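Local coordinates for protein putative modification methylase (Thermus thermophilus, PDB 2ZIG) that probably transfers a methyl group from S-adenosyl-L-methionine to the exocyclic N4 of cytosine in DNA, at residues V21-V26 / F284-D290; W80-F84 / C123-F128; G127-N132 / M172-P176. All coordinates share one frame; numbering follows the deposited sequence.

Contact 1 (V21-V26 / F284-D290); sequences VHRLHV and FSLEVLD
An extended Glu287, with CG anti to its backbone N (chi1 -169°), and an Arg23 chain that bends at chi3 (77°) put carboxylate and guanidinium side by side on one face of a parallel strand pair. The two form a salt bridge through Arg23 NH2 and Glu287 OE2, but the exact place of OE2 is uncertain. The same face carries Leu289, whose CD1 meets the His25 ring at CE1, 3.5 Å away.

Four backbone bonds join the strands. Glu287 N gives to His22 O at 2.9 Å and Leu24 N to Glu287 O at 2.8 Å. Leu289 N gives to Leu24 O, and Val26 N to Leu289 O. On the other face, Leu286 CD2 lies 3.7 Å from Leu24 CB. At the far end, Val26 CG2 touches Val288 CG1 at 3.5 Å. Near the start, the edge of the His22 ring meets Phe284 CD2, with the planes 57° apart.

Strand 286-289 is an outermost strand of the sheet within this chain. Strand 22-26 lies between it and strand 259-264, to which Arg23 and His25 bond through their backbones. Helix 267-280 packs on the face of Leu24 and Leu286 through Ala270 and Phe277.

Contact 2 (W80-F84 / C123-F128); sequences WREVF and CRKLGF
Phe84 and Phe128 form the aromatic part of the contact, a T-shaped pair. The edge of Phe84 points at the face of Phe128, with the planes at 89° and the centroids 5.1 Å apart. Phe84 CD2 sits over the centre of the Phe128 ring. Phe84 has CG anti to its backbone N (chi1 -178°), which brings its ring against the turn of Leu126, Gly127 and Phe128. There Leu126 O lies over one face of Phe84. Phe84 CB also touches Phe128 CZ at 3.6 Å.

A sulfur-aromatic contact adds to this. Cys123 SG stands over the five-membered ring of Trp80, 4.4 Å from its centroid.

The aliphatic contacts centre on Leu126, which splits its two methyl groups between neighbours. Leu126 CD1 packs tightly on Trp80 CB at 3.4 Å. Leu126 CD2 lies over the guanidinium face of Arg81, 3.9 Å from Arg81 CZ, and the two side chains cross at about a right angle.

No hydrogen bond links the segments. Those present are local: Gly127 N to Arg124 O at 2.7 Å and Phe128 N to Cys123 O at 3.2 Å. With the positive phi of Gly127 (107°) they make a Schellman motif at the end of helix 115-125. Helices packed on the sheet in this way, where Trp80, Val83 and Phe128 touch Leu93 of strand 91-97, are those of the alpha/beta Rossmann-like fold of AdoMet-dependent methyltransferases.

Contact 3 (G127-N132 / M172-P176); sequences GFDNLN and MQRKP
Strands 129-137 and 167-174 pair antiparallel in the central sheet, and Asp129 and Arg174 form a hydrogen-bonded pair within it. Asp129 N gives a nearly straight bond to Arg174 O at 2.7 Å (174°). Arg174 N returns one to Asp129 O at 3.0 Å. Further along, Leu131 N bonds to Met172 O.

Asn130 and Gln173 sit opposite each other as a non-hydrogen-bonded pair, and here their side chains bond to each other. Asn130 ND2 gives to Gln173 OE1 at 2.8 Å, on a lone pair in the carbonyl plane. The amide planes are 34° apart. Gln173 bends at chi2 (-61°), which folds its amide back over the neighbouring strand. Its NE2 lies 3.4 Å from Phe128 CB and gives to a water at 2.6 Å. Asn130 ND2 also bonds to Gln120 of helix 115-125. With an alanine in place of Gln173, Asn130 ND2 would probably lose its acceptor on this strand, and a gap would open beside Phe128 CB.

On the other face, Leu131 CB meets Met172 CB at 3.6 Å. Leu131 CD1 lies over one guanidinium face of Arg174, offset toward the rim.

Past the strand, Pro176 CB comes within 3.2 Å of Asp129 OD2, and Asp129 OD1 forms a salt bridge with Arg109 of the second subunit. Lys175 NZ bonds to Leu87 O and Phe84 O.

An antiparallel strand inserted between two strands that run the other way is characteristic of the AdoMet-dependent methyltransferase sheet; strand 167-174 is that strand, between 129-137 and 91-97.

In the fold
Contacts 1 and 3 are strand pairs in the same sheet, on opposite sides of the chain's centre and about 28 Å apart between centres. Contact 1 is parallel and partly buried, at an outermost strand. Contact 3 is antiparallel and buried. Contact 2, partly buried, packs helix 66-86 on the end of helix 115-125 and the turn after it. It shares Gly127 and Phe128 with contact 3, and both touch the second subunit. Aromatic and aliphatic groups dominate contact 2, whereas contact 3 adds buried amides and waters. Contact 1 has a charged pair, Arg23 and Glu287, whose exact geometry is doubtful. Its Leu24 lies near Glu264, which binds S-adenosyl-L-methionine.

Contact 1 (V21-V26 / F284-D290)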
loop_
_atom_site.group_PDB
_atom_site.type_symbol
_atom_site.label_atom_id
_atom_site.label_comp_id
_atom_site.label_asym_id
_atom_site.label_seq_id
_atom_site.Cartn_x
_atom_site.Cartn_y
_atom_site.Cartn_z
ATOM N N VAL B 21 -30.407 6.727 -17.911
ATOM C CA VAL B 21 -30.998 6.340 -16.602
ATOM C C VAL B 21 -29.902 5.964 -15.614
ATOM O O VAL B 21 -28.980 5.206 -15.931
ATOM C CB VAL B 21 -31.976 5.146 -16.748
ATOM C CG1 VAL B 21 -32.413 4.648 -15.385
ATOM C CG2 VAL B 21 -33.201 5.574 -17.551
ATOM N N HIS B 22 -30.007 6.524 -14.415
ATOM C CA HIS B 22 -29.064 6.261 -13.350
ATOM C C HIS B 22 -29.862 5.519 -12.303
ATOM O O HIS B 22 -30.907 6.001 -11.864
ATOM C CB HIS B 22 -28.531 7.580 -12.810
ATOM C CG HIS B 22 -27.845 8.409 -13.850
ATOM N ND1 HIS B 22 -28.345 9.618 -14.289
ATOM C CD2 HIS B 22 -26.723 8.179 -14.572
ATOM C CE1 HIS B 22 -27.558 10.095 -15.238
ATOM N NE2 HIS B 22 -26.569 9.241 -15.430
ATOM N N ARG B 23 -29.380 4.345 -11.910
ATOM C CA ARG B 23 -30.105 3.527 -10.944
ATOM C C ARG B 23 -29.326 3.161 -9.689
ATOM O O ARG B 23 -28.110 2.992 -9.720
ATOM C CB ARG B 23 -30.570 2.239 -11.630
ATOM C CG ARG B 23 -31.017 2.446 -13.069
ATOM C CD ARG B 23 -31.232 1.124 -13.780
ATOM N NE ARG B 23 -32.493 0.483 -13.413
ATOM C CZ ARG B 23 -33.692 0.907 -13.805
ATOM N NH1 ARG B 23 -34.786 0.258 -13.422
ATOM N NH2 ARG B 23 -33.802 1.974 -14.585
ATOM N N LEU B 24 -30.049 3.041 -8.585
ATOM C CA LEU B 24 -29.455 2.658 -7.319
ATOM C C LEU B 24 -30.337 1.530 -6.782
ATOM O O LEU B 24 -31.528 1.733 -6.523
ATOM C CB LEU B 24 -29.464 3.836 -6.340
ATOM C CG LEU B 24 -28.519 3.814 -5.129
ATOM C CD1 LEU B 24 -29.096 4.694 -4.039
ATOM C CD2 LEU B 24 -28.335 2.421 -4.602
ATOM N N HIS B 25 -29.766 0.340 -6.641
ATOM C CA HIS B 25 -30.520 -0.799 -6.127
ATOM C C HIS B 25 -30.339 -0.889 -4.626
ATOM O O HIS B 25 -29.244 -0.661 -4.102
ATOM C CB HIS B 25 -30.037 -2.100 -6.758
ATOM C CG HIS B 25 -30.292 -2.193 -8.226
ATOM N ND1 HIS B 25 -31.333 -2.925 -8.753
ATOM C CD2 HIS B 25 -29.635 -1.654 -9.279
ATOM C CE1 HIS B 25 -31.305 -2.836 -10.071
ATOM N NE2 HIS B 25 -30.284 -2.070 -10.416
ATOM N N VAL B 26 -31.417 -1.221 -3.931
ATOM C CA VAL B 26 -31.349 -1.350 -2.484
ATOM C C VAL B 26 -31.354 -2.823 -2.151
ATOM O O VAL B 26 -32.312 -3.524 -2.455
ATOM C CB VAL B 26 -32.544 -0.676 -1.798
ATOM C CG1 VAL B 26 -32.464 -0.892 -0.295
ATOM C CG2 VAL B 26 -32.554 0.804 -2.123
ATOM N N PHE B 284 -31.092 15.539 -14.040
ATOM C CA PHE B 284 -31.283 14.098 -13.911
ATOM C C PHE B 284 -31.755 13.665 -12.534
ATOM O O PHE B 284 -31.631 14.405 -11.562
ATOM C CB PHE B 284 -29.989 13.355 -14.249
ATOM C CG PHE B 284 -29.496 13.590 -15.647
ATOM C CD1 PHE B 284 -28.964 14.824 -16.016
ATOM C CD2 PHE B 284 -29.556 12.578 -16.595
ATOM C CE1 PHE B 284 -28.498 15.043 -17.308
ATOM C CE2 PHE B 284 -29.093 12.783 -17.888
ATOM C CZ PHE B 284 -28.562 14.017 -18.247
ATOM N N SER B 285 -32.291 12.451 -12.467
ATOM C CA SER B 285 -32.788 11.883 -11.222
ATOM C C SER B 285 -32.254 10.484 -11.008
ATOM O O SER B 285 -31.996 9.752 -11.961
ATOM C CB SER B 285 -34.316 11.838 -11.226
ATOM O OG SER B 285 -34.857 13.139 -11.098
ATOM N N LEU B 286 -32.087 10.105 -9.750
ATOM C CA LEU B 286 -31.594 8.775 -9.457
ATOM C C LEU B 286 -32.770 7.870 -9.147
ATOM O O LEU B 286 -33.526 8.130 -8.213
ATOM C CB LEU B 286 -30.646 8.799 -8.259
ATOM C CG LEU B 286 -30.147 7.412 -7.850
ATOM C CD1 LEU B 286 -29.201 6.872 -8.916
ATOM C CD2 LEU B 286 -29.451 7.492 -6.504
ATOM N N GLU B 287 -32.929 6.811 -9.931
ATOM C CA GLU B 287 -34.018 5.881 -9.699
ATOM C C GLU B 287 -33.590 4.848 -8.662
ATOM O O GLU B 287 -32.616 4.123 -8.861
ATOM C CB GLU B 287 -34.404 5.172 -10.995
ATOM C CG GLU B 287 -35.693 4.388 -10.862
ATOM C CD GLU B 287 -35.960 3.481 -12.041
ATOM O OE1 GLU B 287 -37.090 2.958 -12.134
ATOM O OE2 GLU B 287 -35.044 3.284 -12.868
ATOM N N VAL B 288 -34.319 4.789 -7.552
ATOM C CA VAL B 288 -34.016 3.840 -6.485
ATOM C C VAL B 288 -34.935 2.630 -6.576
ATOM O O VAL B 288 -36.157 2.764 -6.498
ATOM C CB VAL B 288 -34.196 4.484 -5.105
ATOM C CG1 VAL B 288 -33.911 3.462 -4.008
ATOM C CG2 VAL B 288 -33.282 5.694 -4.978
ATOM N N LEU B 289 -34.346 1.450 -6.740
ATOM C CA LEU B 289 -35.119 0.221 -6.849
ATOM C C LEU B 289 -34.983 -0.637 -5.602
ATOM O O LEU B 289 -33.948 -1.269 -5.397
ATOM C CB LEU B 289 -34.650 -0.588 -8.052
ATOM C CG LEU B 289 -34.602 0.137 -9.393
ATOM C CD1 LEU B 289 -34.130 -0.830 -10.458
ATOM C CD2 LEU B 289 -35.975 0.688 -9.741
ATOM N N ASP B 290 -36.027 -0.657 -4.776
ATOM C CA ASP B 290 -36.024 -1.454 -3.548
ATOM C C ASP B 290 -36.158 -2.929 -3.902
ATOM O O ASP B 290 -37.104 -3.594 -3.485
ATOM C CB ASP B 290 -37.181 -1.049 -2.620
ATOM C CG ASP B 290 -36.957 0.302 -1.946
ATOM O OD1 ASP B 290 -35.984 0.444 -1.168
ATOM O OD2 ASP B 290 -37.764 1.225 -2.191
#

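Contact 2 (W80-F84 / C123-F128)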
loop_
_atom_site.group_PDB
_atom_site.type_symbol
_atom_site.label_atom_id
_atom_site.label_comp_id
_atom_site.label_asym_id
_atom_site.label_seq_id
_atom_site.Cartn_x
_atom_site.Cartn_y
_atom_site.Cartn_z
ATOM N N TRP B 80 -16.131 -8.688 -4.913
ATOM C CA TRP B 80 -15.093 -8.511 -5.929
ATOM C C TRP B 80 -15.269 -9.571 -7.028
ATOM O O TRP B 80 -14.979 -9.314 -8.204
ATOM C CB TRP B 80 -13.687 -8.635 -5.306
ATOM C CG TRP B 80 -13.403 -7.756 -4.096
ATOM C CD1 TRP B 80 -12.609 -8.079 -3.031
ATOM C CD2 TRP B 80 -13.891 -6.426 -3.836
ATOM N NE1 TRP B 80 -12.576 -7.045 -2.128
ATOM C CE2 TRP B 80 -13.352 -6.018 -2.596
ATOM C CE3 TRP B 80 -14.732 -5.542 -4.529
ATOM C CZ2 TRP B 80 -13.627 -4.761 -2.032
ATOM C CZ3 TRP B 80 -15.006 -4.296 -3.970
ATOM C CH2 TRP B 80 -14.452 -3.918 -2.731
ATOM N N ARG B 81 -15.742 -10.759 -6.647
ATOM C CA ARG B 81 -15.963 -11.845 -7.617
ATOM C C ARG B 81 -16.999 -11.443 -8.651
ATOM O O ARG B 81 -16.798 -11.644 -9.843
ATOM C CB ARG B 81 -16.438 -13.126 -6.933
ATOM C CG ARG B 81 -15.335 -13.976 -6.350
ATOM C CD ARG B 81 -15.783 -15.427 -6.205
ATOM N NE ARG B 81 -14.757 -16.235 -5.551
ATOM C CZ ARG B 81 -14.381 -16.081 -4.285
ATOM N NH1 ARG B 81 -14.951 -15.148 -3.530
ATOM N NH2 ARG B 81 -13.421 -16.846 -3.779
ATOM N N GLU B 82 -18.117 -10.895 -8.193
ATOM C CA GLU B 82 -19.159 -10.452 -9.110
ATOM C C GLU B 82 -18.646 -9.287 -9.951
ATOM O O GLU B 82 -18.918 -9.214 -11.151
ATOM C CB GLU B 82 -20.416 -10.015 -8.346
ATOM C CG GLU B 82 -21.237 -11.163 -7.781
ATOM C CD GLU B 82 -21.545 -12.217 -8.828
ATOM O OE1 GLU B 82 -22.039 -11.859 -9.913
ATOM O OE2 GLU B 82 -21.292 -13.409 -8.564
ATOM N N VAL B 83 -17.913 -8.372 -9.319
ATOM C CA VAL B 83 -17.366 -7.229 -10.038
ATOM C C VAL B 83 -16.499 -7.727 -11.189
ATOM O O VAL B 83 -16.585 -7.223 -12.303
ATOM C CB VAL B 83 -16.493 -6.330 -9.121
ATOM C CG1 VAL B 83 -15.665 -5.348 -9.979
ATOM C CG2 VAL B 83 -17.387 -5.561 -8.152
ATOM N N PHE B 84 -15.671 -8.728 -10.918
ATOM C CA PHE B 84 -14.794 -9.258 -11.949
ATOM C C PHE B 84 -15.597 -9.804 -13.127
ATOM O O PHE B 84 -15.174 -9.719 -14.282
ATOM C CB PHE B 84 -13.902 -10.351 -11.367
ATOM C CG PHE B 84 -12.929 -10.933 -12.358
ATOM C CD1 PHE B 84 -13.292 -12.003 -13.170
ATOM C CD2 PHE B 84 -11.655 -10.400 -12.494
ATOM C CE1 PHE B 84 -12.395 -12.533 -14.104
ATOM C CE2 PHE B 84 -10.759 -10.923 -13.424
ATOM C CZ PHE B 84 -11.134 -11.993 -14.229
ATOM N N CYS B 123 -7.463 -9.859 -4.247
ATOM C CA CYS B 123 -7.951 -9.567 -5.587
ATOM C C CYS B 123 -7.175 -10.353 -6.636
ATOM O O CYS B 123 -7.723 -10.710 -7.674
ATOM C CB CYS B 123 -7.877 -8.065 -5.889
ATOM S SG CYS B 123 -9.295 -7.104 -5.259
ATOM N N ARG B 124 -5.904 -10.627 -6.369
ATOM C CA ARG B 124 -5.104 -11.402 -7.307
ATOM C C ARG B 124 -5.684 -12.811 -7.387
ATOM O O ARG B 124 -5.868 -13.354 -8.475
ATOM C CB ARG B 124 -3.660 -11.490 -6.839
ATOM C CG ARG B 124 -2.781 -12.348 -7.736
ATOM C CD ARG B 124 -1.548 -12.786 -6.982
ATOM N NE ARG B 124 -0.960 -11.636 -6.313
ATOM C CZ ARG B 124 -0.324 -11.683 -5.150
ATOM N NH1 ARG B 124 -0.175 -12.830 -4.500
ATOM N NH2 ARG B 124 0.138 -10.564 -4.627
ATOM N N LYS B 125 -5.981 -13.387 -6.225
ATOM C CA LYS B 125 -6.544 -14.733 -6.150
ATOM C C LYS B 125 -7.820 -14.808 -6.971
ATOM O O LYS B 125 -8.243 -15.891 -7.370
ATOM C CB LYS B 125 -6.878 -15.107 -4.703
ATOM C CG LYS B 125 -5.838 -14.698 -3.675
ATOM C CD LYS B 125 -4.529 -15.431 -3.863
ATOM C CE LYS B 125 -3.561 -15.096 -2.737
ATOM N NZ LYS B 125 -4.157 -15.399 -1.399
ATOM N N LEU B 126 -8.441 -13.655 -7.212
ATOM C CA LEU B 126 -9.673 -13.618 -7.981
ATOM C C LEU B 126 -9.446 -13.434 -9.480
ATOM O O LEU B 126 -10.397 -13.485 -10.257
ATOM C CB LEU B 126 -10.595 -12.517 -7.454
ATOM C CG LEU B 126 -10.924 -12.595 -5.961
ATOM C CD1 LEU B 126 -12.019 -11.596 -5.633
ATOM C CD2 LEU B 126 -11.374 -14.011 -5.593
ATOM N N GLY B 127 -8.196 -13.221 -9.886
ATOM C CA GLY B 127 -7.901 -13.058 -11.302
ATOM C C GLY B 127 -7.551 -11.655 -11.778
ATOM O O GLY B 127 -7.173 -11.464 -12.933
ATOM N N PHE B 128 -7.682 -10.668 -10.899
ATOM C CA PHE B 128 -7.376 -9.281 -11.245
ATOM C C PHE B 128 -5.892 -9.027 -11.509
ATOM O O PHE B 128 -5.031 -9.671 -10.910
ATOM C CB PHE B 128 -7.818 -8.360 -10.102
ATOM C CG PHE B 128 -9.287 -8.074 -10.085
ATOM C CD1 PHE B 128 -9.846 -7.208 -11.018
ATOM C CD2 PHE B 128 -10.113 -8.674 -9.144
ATOM C CE1 PHE B 128 -11.207 -6.942 -11.015
ATOM C CE2 PHE B 128 -11.475 -8.413 -9.134
ATOM C CZ PHE B 128 -12.022 -7.544 -10.072
#

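Contact 3 (G127-N132 / M172-P176)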
loop_
_atom_site.group_PDB
_atom_site.type_symbol
_atom_site.label_atom_id
_atom_site.label_comp_id
_atom_site.label_asym_id
_atom_site.label_seq_id
_atom_site.Cartn_x
_atom_site.Cartn_y
_atom_site.Cartn_z
ATOM N N GLY B 127 -8.196 -13.221 -9.886
ATOM C CA GLY B 127 -7.901 -13.058 -11.302
ATOM C C GLY B 127 -7.551 -11.655 -11.778
ATOM O O GLY B 127 -7.173 -11.464 -12.933
ATOM N N PHE B 128 -7.682 -10.668 -10.899
ATOM C CA PHE B 128 -7.376 -9.281 -11.245
ATOM C C PHE B 128 -5.892 -9.027 -11.509
ATOM O O PHE B 128 -5.031 -9.671 -10.910
ATOM C CB PHE B 128 -7.818 -8.360 -10.102
ATOM C CG PHE B 128 -9.287 -8.074 -10.085
ATOM C CD1 PHE B 128 -9.846 -7.208 -11.018
ATOM C CD2 PHE B 128 -10.113 -8.674 -9.144
ATOM C CE1 PHE B 128 -11.207 -6.942 -11.015
ATOM C CE2 PHE B 128 -11.475 -8.413 -9.134
ATOM C CZ PHE B 128 -12.022 -7.544 -10.072
ATOM N N ASP B 129 -5.598 -8.092 -12.410
ATOM C CA ASP B 129 -4.210 -7.713 -12.681
ATOM C C ASP B 129 -3.967 -6.527 -11.771
ATOM O O ASP B 129 -4.664 -5.518 -11.865
ATOM C CB ASP B 129 -4.002 -7.224 -14.116
ATOM C CG ASP B 129 -3.719 -8.340 -15.082
ATOM O OD1 ASP B 129 -3.046 -9.310 -14.691
ATOM O OD2 ASP B 129 -4.156 -8.232 -16.245
ATOM N N ASN B 130 -2.987 -6.623 -10.891
ATOM C CA ASN B 130 -2.730 -5.497 -10.017
ATOM C C ASN B 130 -1.989 -4.365 -10.724
ATOM O O ASN B 130 -1.001 -4.587 -11.412
ATOM C CB ASN B 130 -1.935 -5.942 -8.789
ATOM C CG ASN B 130 -1.561 -4.782 -7.901
ATOM O OD1 ASN B 130 -0.430 -4.304 -7.940
ATOM N ND2 ASN B 130 -2.518 -4.303 -7.109
ATOM N N LEU B 131 -2.494 -3.151 -10.557
ATOM C CA LEU B 131 -1.871 -1.965 -11.120
ATOM C C LEU B 131 -1.383 -1.138 -9.922
ATOM O O LEU B 131 -1.743 -1.422 -8.773
ATOM C CB LEU B 131 -2.892 -1.172 -11.935
ATOM C CG LEU B 131 -3.000 -1.413 -13.456
ATOM C CD1 LEU B 131 -2.709 -2.852 -13.812
ATOM C CD2 LEU B 131 -4.392 -0.999 -13.925
ATOM N N ASN B 132 -0.559 -0.131 -10.176
ATOM C CA ASN B 132 -0.069 0.690 -9.085
ATOM C C ASN B 132 -1.197 1.508 -8.474
ATOM O O ASN B 132 -2.024 2.083 -9.175
ATOM C CB ASN B 132 1.044 1.626 -9.563
ATOM C CG ASN B 132 2.414 1.028 -9.366
ATOM O OD1 ASN B 132 2.644 0.302 -8.402
ATOM N ND2 ASN B 132 3.336 1.336 -10.266
ATOM N N MET B 172 -5.996 -0.196 -7.710
ATOM C CA MET B 172 -6.392 -0.329 -9.104
ATOM C C MET B 172 -6.287 -1.801 -9.496
ATOM O O MET B 172 -5.189 -2.362 -9.562
ATOM C CB MET B 172 -5.468 0.514 -9.982
ATOM C CG MET B 172 -5.349 1.968 -9.549
ATOM S SD MET B 172 -6.653 3.000 -10.214
ATOM C CE MET B 172 -6.053 4.638 -9.778
ATOM N N GLN B 173 -7.436 -2.418 -9.747
ATOM C CA GLN B 173 -7.483 -3.820 -10.120
ATOM C C GLN B 173 -8.147 -3.961 -11.479
ATOM O O GLN B 173 -9.350 -3.739 -11.616
ATOM C CB GLN B 173 -8.249 -4.600 -9.057
ATOM C CG GLN B 173 -7.619 -4.480 -7.675
ATOM C CD GLN B 173 -6.209 -5.018 -7.645
ATOM O OE1 GLN B 173 -5.263 -4.310 -7.290
ATOM N NE2 GLN B 173 -6.054 -6.286 -8.023
ATOM N N ARG B 174 -7.354 -4.335 -12.478
ATOM C CA ARG B 174 -7.849 -4.472 -13.842
ATOM C C ARG B 174 -8.204 -5.890 -14.247
ATOM O O ARG B 174 -7.492 -6.838 -13.921
ATOM C CB ARG B 174 -6.812 -3.915 -14.824
ATOM C CG ARG B 174 -7.276 -3.858 -16.271
ATOM C CD ARG B 174 -6.347 -2.993 -17.116
ATOM N NE ARG B 174 -4.995 -3.540 -17.195
ATOM C CZ ARG B 174 -3.954 -2.894 -17.717
ATOM N NH1 ARG B 174 -2.759 -3.465 -17.749
ATOM N NH2 ARG B 174 -4.103 -1.669 -18.200
ATOM N N LYS B 175 -9.323 -6.027 -14.954
ATOM C CA LYS B 175 -9.756 -7.328 -15.441
ATOM C C LYS B 175 -9.064 -7.527 -16.777
ATOM O O LYS B 175 -9.322 -6.796 -17.730
ATOM C CB LYS B 175 -11.269 -7.371 -15.656
ATOM C CG LYS B 175 -11.737 -8.677 -16.307
ATOM C CD LYS B 175 -13.237 -8.708 -16.523
ATOM C CE LYS B 175 -13.665 -10.035 -17.125
ATOM N NZ LYS B 175 -15.138 -10.116 -17.311
ATOM N N PRO B 176 -8.168 -8.515 -16.867
ATOM C CA PRO B 176 -7.462 -8.764 -18.123
ATOM C C PRO B 176 -8.437 -9.193 -19.213
ATOM O O PRO B 176 -9.642 -9.271 -18.978
ATOM C CB PRO B 176 -6.486 -9.872 -17.747
ATOM C CG PRO B 176 -7.256 -10.645 -16.744
ATOM C CD PRO B 176 -7.868 -9.567 -15.881
HETATM O O HOH W 1 -3.641 -1.325 -6.787
HETATM O O HOH W 2 -3.960 -7.361 -6.960
#